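Local coordinates for protein YECBM32 (Yersinia enterocolitica, PDB 2JDA) that binds polygalacturonic acid, a main component of pectin, as a periplasmic carbohydrate-binding module of the F5/8 type C (discoidin-like) beta-sandwich family, at residues A15-D19 and R37-S41; R69-I75 and L115-D121; E53-I59 and T104-A110. All blocks are in the same frame, centred on the assembly; numbering follows the deposited sequence.

In the fold
The three contacts sit in one calcium-binding beta-sandwich of the F5/8 type C family. Contact 2 pairs strands 71-78 and 112-120 inside the five-stranded antiparallel sheet, while contacts 1 and 3 both reach the other, mixed sheet, on opposite sides of the chain's centre, their centres about 25 Å apart. Contact 2 touches each of them: Trp38 CH2 of contact 1 lies 3.9 Å from Thr117 OG1, and Ile75 CG2 packs 3.8 Å from Ile59 CD1 of contact 3. The calcium ion is nearest contact 1, about 8 Å from the Trp38 side chain, against about 13 Å from the side chains of Leu115 and Ile59.

Contact 1 (A15-D19 and R37-S41); sequences ASGYD and RWAAS
Trp38 sends its indole N-H into the loop 15-19, where it meets the carbonyl oxygen of Gly17. The bond is nearly straight, with Trp38 NE1 to Gly17 O at 2.9 Å and an N-H...O angle of 165°; the acceptor lies in the indole plane and the donor in the carbonyl plane. With CG anti to the backbone N (chi1 169°), the ring swings toward the loop and brings NE1 within range. Around this bond the packing is close: Ala15 CB approaches NE1 obliquely at 3.7 Å, Tyr18 CB sits near the ring plane by CD1, and Ala40 CB rests 3.5 Å from Gly17 O. The bond thus satisfies the polar edge of a buried tryptophan. In the F5/8 type C beta-sandwich this ties the loop that follows strand 10-15 to strand 38-41, and Ser16 bonds in turn to Trp45 on strand 44-50. Strand 38-41 has its regular partner in strand 125-133, through Trp38 with Ile128 and Ala40 with Ser126. Further along the loop the grip slackens. Asp19 N reaches Ala39 O at 2.9 Å, but the bond is weak, bent to 129° at the hydrogen, and Tyr18 CA makes a C-H...O contact with the same oxygen. The exposed Tyr18 touches the strand through CB while its phenol extends clear of strand 38-41; Asp19 OD1 accepts the N-H of Lys22, three residues on.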
loop_
_atom_site.group_PDB
_atom_site.type_symbol
_atom_site.label_atom_id
_atom_site.label_comp_id
_atom_site.label_asym_id
_atom_site.label_seq_id
_atom_site.Cartn_x
_atom_site.Cartn_y
_atom_site.Cartn_z
ATOM N N ALA A 15 7.237 -9.205 -0.426
ATOM C CA ALA A 15 6.159 -9.289 -1.400
ATOM C C ALA A 15 6.036 -10.684 -2.021
ATOM O O ALA A 15 6.976 -11.486 -1.998
ATOM C CB ALA A 15 6.339 -8.239 -2.482
ATOM N N SER A 16 4.874 -10.941 -2.626
ATOM C CA SER A 16 4.639 -12.158 -3.343
ATOM C C SER A 16 5.585 -12.325 -4.526
ATOM O O SER A 16 5.899 -13.458 -4.885
ATOM C CB SER A 16 3.216 -12.160 -3.890
ATOM O OG SER A 16 2.941 -11.050 -4.667
ATOM N N GLY A 17 5.956 -11.216 -5.142
ATOM C CA GLY A 17 6.759 -11.186 -6.351
ATOM C C GLY A 17 6.975 -9.772 -6.785
ATOM O O GLY A 17 6.503 -8.862 -6.120
ATOM N N TYR A 18 7.740 -9.599 -7.866
ATOM C CA TYR A 18 8.080 -8.301 -8.358
ATOM C C TYR A 18 8.627 -8.444 -9.777
ATOM O O TYR A 18 9.084 -9.509 -10.178
ATOM C CB TYR A 18 9.169 -7.669 -7.427
ATOM C CG TYR A 18 10.496 -8.395 -7.377
ATOM C CD1 TYR A 18 11.613 -7.903 -8.071
ATOM C CD2 TYR A 18 10.663 -9.549 -6.648
ATOM C CE1 TYR A 18 12.828 -8.534 -8.046
ATOM C CE2 TYR A 18 11.880 -10.209 -6.631
ATOM C CZ TYR A 18 12.954 -9.720 -7.327
ATOM O OH TYR A 18 14.184 -10.392 -7.290
ATOM N N ASP A 19 8.683 -7.332 -10.485
ATOM C CA ASP A 19 9.222 -7.262 -11.848
ATOM C C ASP A 19 10.726 -7.223 -11.720
ATOM O O ASP A 19 11.304 -6.175 -11.481
ATOM C CB ASP A 19 8.697 -6.053 -12.566
ATOM C CG ASP A 19 9.148 -5.949 -13.989
ATOM O OD1 ASP A 19 10.187 -6.593 -14.353
ATOM O OD2 ASP A 19 8.503 -5.185 -14.752
ATOM N N ARG A 37 9.048 2.288 -8.009
ATOM C CA ARG A 37 7.843 1.527 -7.679
ATOM C C ARG A 37 8.120 0.074 -7.479
ATOM O O ARG A 37 9.086 -0.463 -7.972
ATOM C CB ARG A 37 6.803 1.709 -8.772
ATOM C CG ARG A 37 7.148 1.156 -10.138
ATOM C CD ARG A 37 6.114 1.504 -11.171
ATOM N NE ARG A 37 6.403 1.080 -12.536
ATOM C CZ ARG A 37 7.098 1.780 -13.397
ATOM N NH1 ARG A 37 7.708 2.902 -13.047
ATOM N NH2 ARG A 37 7.205 1.295 -14.616
ATOM N N TRP A 38 7.251 -0.533 -6.683
ATOM C CA TRP A 38 7.047 -1.973 -6.675
ATOM C C TRP A 38 5.977 -2.293 -7.700
ATOM O O TRP A 38 4.944 -1.620 -7.761
ATOM C CB TRP A 38 6.549 -2.426 -5.288
ATOM C CG TRP A 38 6.059 -3.845 -5.261
ATOM C CD1 TRP A 38 6.830 -4.971 -5.441
ATOM C CD2 TRP A 38 4.730 -4.304 -5.069
ATOM N NE1 TRP A 38 6.049 -6.095 -5.441
ATOM C CE2 TRP A 38 4.753 -5.717 -5.160
ATOM C CE3 TRP A 38 3.482 -3.666 -4.860
ATOM C CZ2 TRP A 38 3.600 -6.482 -5.049
ATOM C CZ3 TRP A 38 2.361 -4.424 -4.744
ATOM C CH2 TRP A 38 2.430 -5.838 -4.829
ATOM N N ALA A 39 6.194 -3.349 -8.458
ATOM C CA ALA A 39 5.200 -3.846 -9.421
ATOM C C ALA A 39 5.242 -5.366 -9.480
ATOM O O ALA A 39 6.311 -5.959 -9.497
ATOM C CB ALA A 39 5.426 -3.306 -10.791
ATOM N N ALA A 40 4.063 -5.982 -9.543
ATOM C CA ALA A 40 3.929 -7.444 -9.610
ATOM C C ALA A 40 2.673 -7.754 -10.390
ATOM O O ALA A 40 1.768 -6.945 -10.424
ATOM C CB ALA A 40 3.840 -8.023 -8.230
ATOM N N SER A 41 2.592 -8.941 -11.011
ATOM C CA SER A 41 1.454 -9.302 -11.859
ATOM C C SER A 41 0.595 -10.377 -11.202
ATOM O O SER A 41 1.066 -11.240 -10.435
ATOM C CB SER A 41 1.915 -9.733 -13.244
ATOM O OG SER A 41 2.877 -10.700 -13.203
#

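Contact 2 (R69-I75 and L115-D121); sequences RKLKFSI and LDTFGTD
Lys72 and Gly119 meet in a nearly linear backbone bond, Lys72 N to Gly119 O at 2.9 Å, within the antiparallel pairing of strands 71-78 and 112-120 in the five-stranded sheet of the beta-sandwich. Lys72 O takes the N-H of Phe118, so Lys72 faces two successive residues, Phe118 and Gly119, across the strands. This is a beta bulge, its second residue, Gly119, at a positive phi of 81°. Beyond it the pairing is regular: Ser74 and Asp116 form a hydrogen-bonded pair, and Phe73-Thr117 and Ile75-Leu115 are non-hydrogen-bonded pairs.

The side chains of Phe73, Ile75, Leu115 and Thr117 share the inward face. Phe73 and Leu115 lie side by side, CD1 to CD2 at 3.9 Å, and Ile75 CG1 touches Leu115 CG. Ser74 and Asp116 point to the other face. Phe118, at the bulge, has CG beside its backbone N (chi1 -52°) and lays its ring edge against Ser74, Phe118 CE2 to Ser74 OG at 3.6 Å. At the far end Asp121 OD1 accepts Lys70 N at 2.8 Å from above the carboxylate plane, and Asp121 N returns a longer bond to Lys70 O.

Further out, Leu71 and Leu115 reach strand 125-133 of the other sheet, at Ile128 and Ile131 respectively. The Ser74 hydroxyl is held by Gly90 N of the next strand, while Asp116 OD1 forms a salt bridge with Lys114. Thr120 OG1 is bonded to Val122 N and Asn123 N, which braces the turn carrying Asp121. A water next to the bulge accepts from Lys72 NZ at 2.9 Å and donates to Phe118 O and Thr120 O.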
loop_
_atom_site.group_PDB
_atom_site.type_symbol
_atom_site.label_atom_id
_atom_site.label_comp_id
_atom_site.label_asym_id
_atom_site.label_seq_id
_atom_site.Cartn_x
_atom_site.Cartn_y
_atom_site.Cartn_z
ATOM N N ARG A 69 -5.228 4.323 -14.318
ATOM C CA ARG A 69 -5.349 2.982 -13.817
ATOM C C ARG A 69 -5.805 3.023 -12.360
ATOM O O ARG A 69 -5.118 3.646 -11.522
ATOM C CB ARG A 69 -3.986 2.270 -13.829
ATOM C CG ARG A 69 -3.303 2.317 -15.166
ATOM C CD ARG A 69 -2.036 1.562 -15.173
ATOM N NE ARG A 69 -1.431 1.622 -16.489
ATOM C CZ ARG A 69 -0.241 1.109 -16.762
ATOM N NH1 ARG A 69 0.456 0.498 -15.819
ATOM N NH2 ARG A 69 0.242 1.221 -17.991
ATOM N N LYS A 70 -6.905 2.333 -12.070
ATOM C CA LYS A 70 -7.400 2.189 -10.692
ATOM C C LYS A 70 -7.001 0.814 -10.170
ATOM O O LYS A 70 -7.339 -0.199 -10.743
ATOM C CB LYS A 70 -8.924 2.288 -10.673
ATOM C CG LYS A 70 -9.457 3.645 -11.049
ATOM C CD LYS A 70 -10.886 3.800 -10.596
ATOM C CE LYS A 70 -11.800 3.474 -11.661
ATOM N NZ LYS A 70 -12.166 4.775 -12.294
ATOM N N LEU A 71 -6.260 0.798 -9.081
ATOM C CA LEU A 71 -5.747 -0.416 -8.460
ATOM C C LEU A 71 -6.802 -0.985 -7.535
ATOM O O LEU A 71 -7.365 -0.245 -6.706
ATOM C CB LEU A 71 -4.489 -0.070 -7.655
ATOM C CG LEU A 71 -3.844 -1.205 -6.870
ATOM C CD1 LEU A 71 -3.231 -2.202 -7.777
ATOM C CD2 LEU A 71 -2.822 -0.602 -5.940
ATOM N N LYS A 72 -7.038 -2.275 -7.656
ATOM C CA LYS A 72 -7.939 -3.005 -6.802
ATOM C C LYS A 72 -7.104 -3.639 -5.707
ATOM O O LYS A 72 -6.095 -4.302 -6.007
ATOM C CB LYS A 72 -8.661 -4.082 -7.579
ATOM C CG LYS A 72 -9.391 -3.587 -8.770
ATOM C CD LYS A 72 -10.030 -4.732 -9.553
ATOM C CE LYS A 72 -10.153 -4.456 -11.057
ATOM N NZ LYS A 72 -9.746 -5.759 -11.704
ATOM N N PHE A 73 -7.498 -3.477 -4.442
ATOM C CA PHE A 73 -6.735 -3.994 -3.334
ATOM C C PHE A 73 -7.513 -4.105 -2.056
ATOM O O PHE A 73 -8.584 -3.527 -1.923
ATOM C CB PHE A 73 -5.479 -3.123 -3.105
ATOM C CG PHE A 73 -5.756 -1.724 -2.571
ATOM C CD1 PHE A 73 -5.412 -1.374 -1.260
ATOM C CD2 PHE A 73 -6.363 -0.754 -3.342
ATOM C CE1 PHE A 73 -5.696 -0.143 -0.790
ATOM C CE2 PHE A 73 -6.656 0.490 -2.844
ATOM C CZ PHE A 73 -6.275 0.797 -1.551
ATOM N N SER A 74 -6.926 -4.839 -1.112
ATOM C CA SER A 74 -7.394 -5.011 0.249
ATOM C C SER A 74 -6.265 -4.731 1.219
ATOM O O SER A 74 -5.118 -4.904 0.859
ATOM C CB SER A 74 -7.954 -6.433 0.480
ATOM O OG SER A 74 -9.043 -6.674 -0.383
ATOM N N ILE A 75 -6.589 -4.278 2.426
ATOM C CA ILE A 75 -5.566 -3.965 3.444
ATOM C C ILE A 75 -5.853 -4.716 4.696
ATOM O O ILE A 75 -6.996 -4.721 5.166
ATOM C CB ILE A 75 -5.525 -2.478 3.831
ATOM C CG1 ILE A 75 -5.459 -1.587 2.626
ATOM C CG2 ILE A 75 -4.347 -2.186 4.728
ATOM C CD1 ILE A 75 -5.682 -0.125 2.941
ATOM N N LEU A 115 -0.979 -5.368 1.992
ATOM C CA LEU A 115 -1.916 -5.098 0.923
ATOM C C LEU A 115 -1.954 -6.308 0.015
ATOM O O LEU A 115 -0.915 -6.742 -0.483
ATOM C CB LEU A 115 -1.534 -3.869 0.099
ATOM C CG LEU A 115 -1.904 -2.519 0.702
ATOM C CD1 LEU A 115 -1.103 -2.253 1.911
ATOM C CD2 LEU A 115 -1.670 -1.422 -0.302
ATOM N N ASP A 116 -3.144 -6.873 -0.172
ATOM C CA ASP A 116 -3.367 -7.904 -1.174
ATOM C C ASP A 116 -3.909 -7.141 -2.385
ATOM O O ASP A 116 -4.869 -6.365 -2.260
ATOM C CB ASP A 116 -4.376 -8.942 -0.711
ATOM C CG ASP A 116 -3.918 -9.756 0.490
ATOM O OD1 ASP A 116 -2.690 -9.731 0.876
ATOM O OD2 ASP A 116 -4.766 -10.439 1.141
ATOM N N THR A 117 -3.298 -7.312 -3.546
ATOM C CA THR A 117 -3.601 -6.486 -4.713
ATOM C C THR A 117 -4.081 -7.382 -5.850
ATOM O O THR A 117 -3.682 -8.536 -5.980
ATOM C CB THR A 117 -2.393 -5.648 -5.161
ATOM O OG1 THR A 117 -1.324 -6.497 -5.579
ATOM C CG2 THR A 117 -1.842 -4.811 -4.014
ATOM N N PHE A 118 -4.932 -6.810 -6.696
ATOM C CA PHE A 118 -5.662 -7.575 -7.716
ATOM C C PHE A 118 -5.517 -6.995 -9.111
ATOM O O PHE A 118 -6.340 -7.326 -9.999
ATOM C CB PHE A 118 -7.151 -7.686 -7.332
ATOM C CG PHE A 118 -7.378 -8.202 -5.946
ATOM C CD1 PHE A 118 -7.386 -9.538 -5.681
ATOM C CD2 PHE A 118 -7.542 -7.347 -4.882
ATOM C CE1 PHE A 118 -7.526 -10.002 -4.381
ATOM C CE2 PHE A 118 -7.713 -7.827 -3.567
ATOM C CZ PHE A 118 -7.660 -9.131 -3.339
ATOM N N GLY A 119 -4.476 -6.168 -9.339
ATOM C CA GLY A 119 -4.282 -5.507 -10.617
ATOM C C GLY A 119 -5.142 -4.291 -10.742
ATOM O O GLY A 119 -5.722 -3.811 -9.766
ATOM N N THR A 120 -5.237 -3.777 -11.973
ATOM C CA THR A 120 -6.026 -2.586 -12.224
ATOM C C THR A 120 -7.141 -2.909 -13.197
ATOM O O THR A 120 -7.358 -4.082 -13.622
ATOM C CB THR A 120 -5.183 -1.447 -12.780
ATOM O OG1 THR A 120 -4.725 -1.751 -14.139
ATOM C CG2 THR A 120 -3.966 -1.191 -11.974
ATOM N N ASP A 121 -7.904 -1.843 -13.505
ATOM C CA ASP A 121 -8.926 -1.908 -14.561
ATOM C C ASP A 121 -8.369 -1.910 -15.963
ATOM O O ASP A 121 -9.155 -2.036 -16.916
ATOM C CB ASP A 121 -9.961 -0.788 -14.342
ATOM C CG ASP A 121 -9.360 0.634 -14.329
ATOM O OD1 ASP A 121 -8.128 0.837 -14.140
ATOM O OD2 ASP A 121 -10.082 1.663 -14.516
HETATM O O HOH W 1 -7.109 -6.602 -12.593
#

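Contact 3 (E53-I59 and T104-A110); sequences EQSIENI and TFTPVTA
Glu53 opens the edge of the contact, its CA set against Ala110 O as strand 53-63 begins to pair antiparallel with strand 107-110 in the mixed sheet of the beta-sandwich. Gln54 and Ala110 exchange two backbone bonds, both 3.0 Å, and the Gln54 amide nitrogen NE2 turns back to Lys52 O and Asp51 OD1. Ser55 lies on the exposed face beside Thr109; the two hydroxyls stand too far apart to bond directly, and one water joins OG and OG1.

Ile56 points the other way, inward. Its N meets Val108 O at 2.7 Å and its O receives Val108 N, while the side chain fans out over three partners. CG1, beside the backbone N (chi1 -43°), reaches Ala110 CB at 4.0 Å; CB touches Val108 CG2. Ile56 CG2, anti to the N, meets the edge of the Phe105 ring in its plane, 3.8 Å from Phe105 CZ.

At Glu57 the partner chain is turning its corner at Thr106, and a water donates to both Glu57 O and Phe105 O. Glu57 O also sits over one face of the Phe105 ring, toward its rim. Asn58 OD1 accepts the N-H of Ser135, and Asn58 CB packs on Thr104 CG2. Ile59 finally crosses Phe105 at about a right angle, CD1 lying 3.9 Å from CE2.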
loop_
_atom_site.group_PDB
_atom_site.type_symbol
_atom_site.label_atom_id
_atom_site.label_comp_id
_atom_site.label_asym_id
_atom_site.label_seq_id
_atom_site.Cartn_x
_atom_site.Cartn_y
_atom_site.Cartn_z
ATOM N N GLU A 53 5.172 -2.796 17.204
ATOM C CA GLU A 53 3.724 -2.677 17.307
ATOM C C GLU A 53 3.365 -1.271 17.773
ATOM O O GLU A 53 3.905 -0.740 18.761
ATOM C CB GLU A 53 3.048 -3.661 18.281
ATOM C CG GLU A 53 3.200 -5.124 18.091
ATOM C CD GLU A 53 2.439 -5.921 19.122
ATOM O OE1 GLU A 53 2.568 -7.135 19.050
ATOM O OE2 GLU A 53 1.754 -5.385 20.062
ATOM N N GLN A 54 2.452 -0.635 17.052
ATOM C CA GLN A 54 2.079 0.721 17.348
ATOM C C GLN A 54 0.728 1.087 16.736
ATOM O O GLN A 54 0.183 0.339 15.924
ATOM C CB GLN A 54 3.136 1.672 16.853
ATOM C CG GLN A 54 3.320 1.644 15.329
ATOM C CD GLN A 54 4.603 2.338 14.926
ATOM O OE1 GLN A 54 4.637 3.568 14.839
ATOM N NE2 GLN A 54 5.650 1.556 14.716
ATOM N N SER A 55 0.197 2.239 17.119
ATOM C CA SER A 55 -1.097 2.695 16.656
ATOM C C SER A 55 -0.987 3.180 15.243
ATOM O O SER A 55 -0.033 3.891 14.886
ATOM C CB SER A 55 -1.600 3.800 17.552
ATOM O OG SER A 55 -1.696 3.289 18.882
ATOM N N ILE A 56 -1.951 2.745 14.434
ATOM C CA ILE A 56 -2.037 3.085 13.005
ATOM C C ILE A 56 -3.337 3.826 12.780
ATOM O O ILE A 56 -4.419 3.311 13.133
ATOM C CB ILE A 56 -2.069 1.812 12.123
ATOM C CG1 ILE A 56 -1.078 0.756 12.558
ATOM C CG2 ILE A 56 -2.020 2.187 10.671
ATOM C CD1 ILE A 56 0.223 1.179 12.389
ATOM N N GLU A 57 -3.244 5.005 12.195
ATOM C CA GLU A 57 -4.413 5.837 11.943
ATOM C C GLU A 57 -4.607 6.218 10.498
ATOM O O GLU A 57 -5.722 6.603 10.130
ATOM C CB GLU A 57 -4.407 7.079 12.793
ATOM C CG GLU A 57 -3.349 8.069 12.588
ATOM C CD GLU A 57 -3.608 9.295 13.438
ATOM O OE1 GLU A 57 -3.614 9.108 14.691
ATOM O OE2 GLU A 57 -3.872 10.406 12.864
ATOM N N ASN A 58 -3.573 6.112 9.655
ATOM C CA ASN A 58 -3.795 6.367 8.232
ATOM C C ASN A 58 -2.750 5.648 7.393
ATOM O O ASN A 58 -1.721 5.236 7.919
ATOM C CB ASN A 58 -3.891 7.850 7.885
ATOM C CG ASN A 58 -2.613 8.560 7.823
ATOM O OD1 ASN A 58 -1.680 8.124 7.153
ATOM N ND2 ASN A 58 -2.538 9.706 8.516
ATOM N N ILE A 59 -3.065 5.478 6.122
ATOM C CA ILE A 59 -2.114 4.983 5.133
ATOM C C ILE A 59 -2.168 5.933 3.945
ATOM O O ILE A 59 -3.230 6.187 3.390
ATOM C CB ILE A 59 -2.463 3.551 4.717
ATOM C CG1 ILE A 59 -2.326 2.582 5.890
ATOM C CG2 ILE A 59 -1.611 3.143 3.525
ATOM C CD1 ILE A 59 -3.118 1.251 5.758
ATOM N N THR A 104 -8.118 6.549 5.713
ATOM C CA THR A 104 -8.323 6.586 7.180
ATOM C C THR A 104 -9.329 5.528 7.605
ATOM O O THR A 104 -10.088 5.025 6.803
ATOM C CB THR A 104 -8.762 7.975 7.654
ATOM O OG1 THR A 104 -10.017 8.313 7.064
ATOM C CG2 THR A 104 -7.782 9.039 7.254
ATOM N N PHE A 105 -9.337 5.235 8.902
ATOM C CA PHE A 105 -10.034 4.093 9.433
ATOM C C PHE A 105 -9.935 4.190 10.953
ATOM O O PHE A 105 -9.112 4.932 11.508
ATOM C CB PHE A 105 -9.421 2.771 8.953
ATOM C CG PHE A 105 -7.921 2.812 8.863
ATOM C CD1 PHE A 105 -7.139 2.626 9.981
ATOM C CD2 PHE A 105 -7.295 3.100 7.668
ATOM C CE1 PHE A 105 -5.746 2.686 9.894
ATOM C CE2 PHE A 105 -5.949 3.191 7.570
ATOM C CZ PHE A 105 -5.150 2.988 8.691
ATOM N N THR A 106 -10.798 3.460 11.626
ATOM C CA THR A 106 -10.708 3.322 13.087
ATOM C C THR A 106 -9.273 2.897 13.431
ATOM O O THR A 106 -8.803 1.861 12.895
ATOM C CB THR A 106 -11.662 2.236 13.555
ATOM O OG1 THR A 106 -13.020 2.700 13.432
ATOM C CG2 THR A 106 -11.452 1.944 15.020
ATOM N N PRO A 107 -8.580 3.612 14.294
ATOM C CA PRO A 107 -7.209 3.216 14.607
ATOM C C PRO A 107 -7.099 1.843 15.188
ATOM O O PRO A 107 -7.905 1.395 15.969
ATOM C CB PRO A 107 -6.739 4.289 15.578
ATOM C CG PRO A 107 -7.593 5.484 15.214
ATOM C CD PRO A 107 -8.900 4.950 14.838
ATOM N N VAL A 108 -6.009 1.175 14.778
ATOM C CA VAL A 108 -5.662 -0.175 15.213
ATOM C C VAL A 108 -4.226 -0.190 15.699
ATOM O O VAL A 108 -3.470 0.739 15.464
ATOM C CB VAL A 108 -5.831 -1.210 14.067
ATOM C CG1 VAL A 108 -7.250 -1.184 13.515
ATOM C CG2 VAL A 108 -4.830 -0.997 12.958
ATOM N N THR A 109 -3.863 -1.256 16.408
ATOM C CA THR A 109 -2.491 -1.544 16.758
ATOM C C THR A 109 -1.976 -2.613 15.821
ATOM O O THR A 109 -2.610 -3.653 15.606
ATOM C CB THR A 109 -2.449 -2.029 18.202
ATOM O OG1 THR A 109 -2.765 -0.908 19.051
ATOM C CG2 THR A 109 -1.061 -2.513 18.572
ATOM N N ALA A 110 -0.796 -2.370 15.240
ATOM C CA ALA A 110 -0.215 -3.345 14.318
ATOM C C ALA A 110 1.303 -3.207 14.272
ATOM O O ALA A 110 1.832 -2.115 14.483
ATOM C CB ALA A 110 -0.787 -3.189 12.913
HETATM O O HOH W 2 -0.634 0.695 19.797
HETATM O O HOH W 3 -7.912 7.347 11.485
#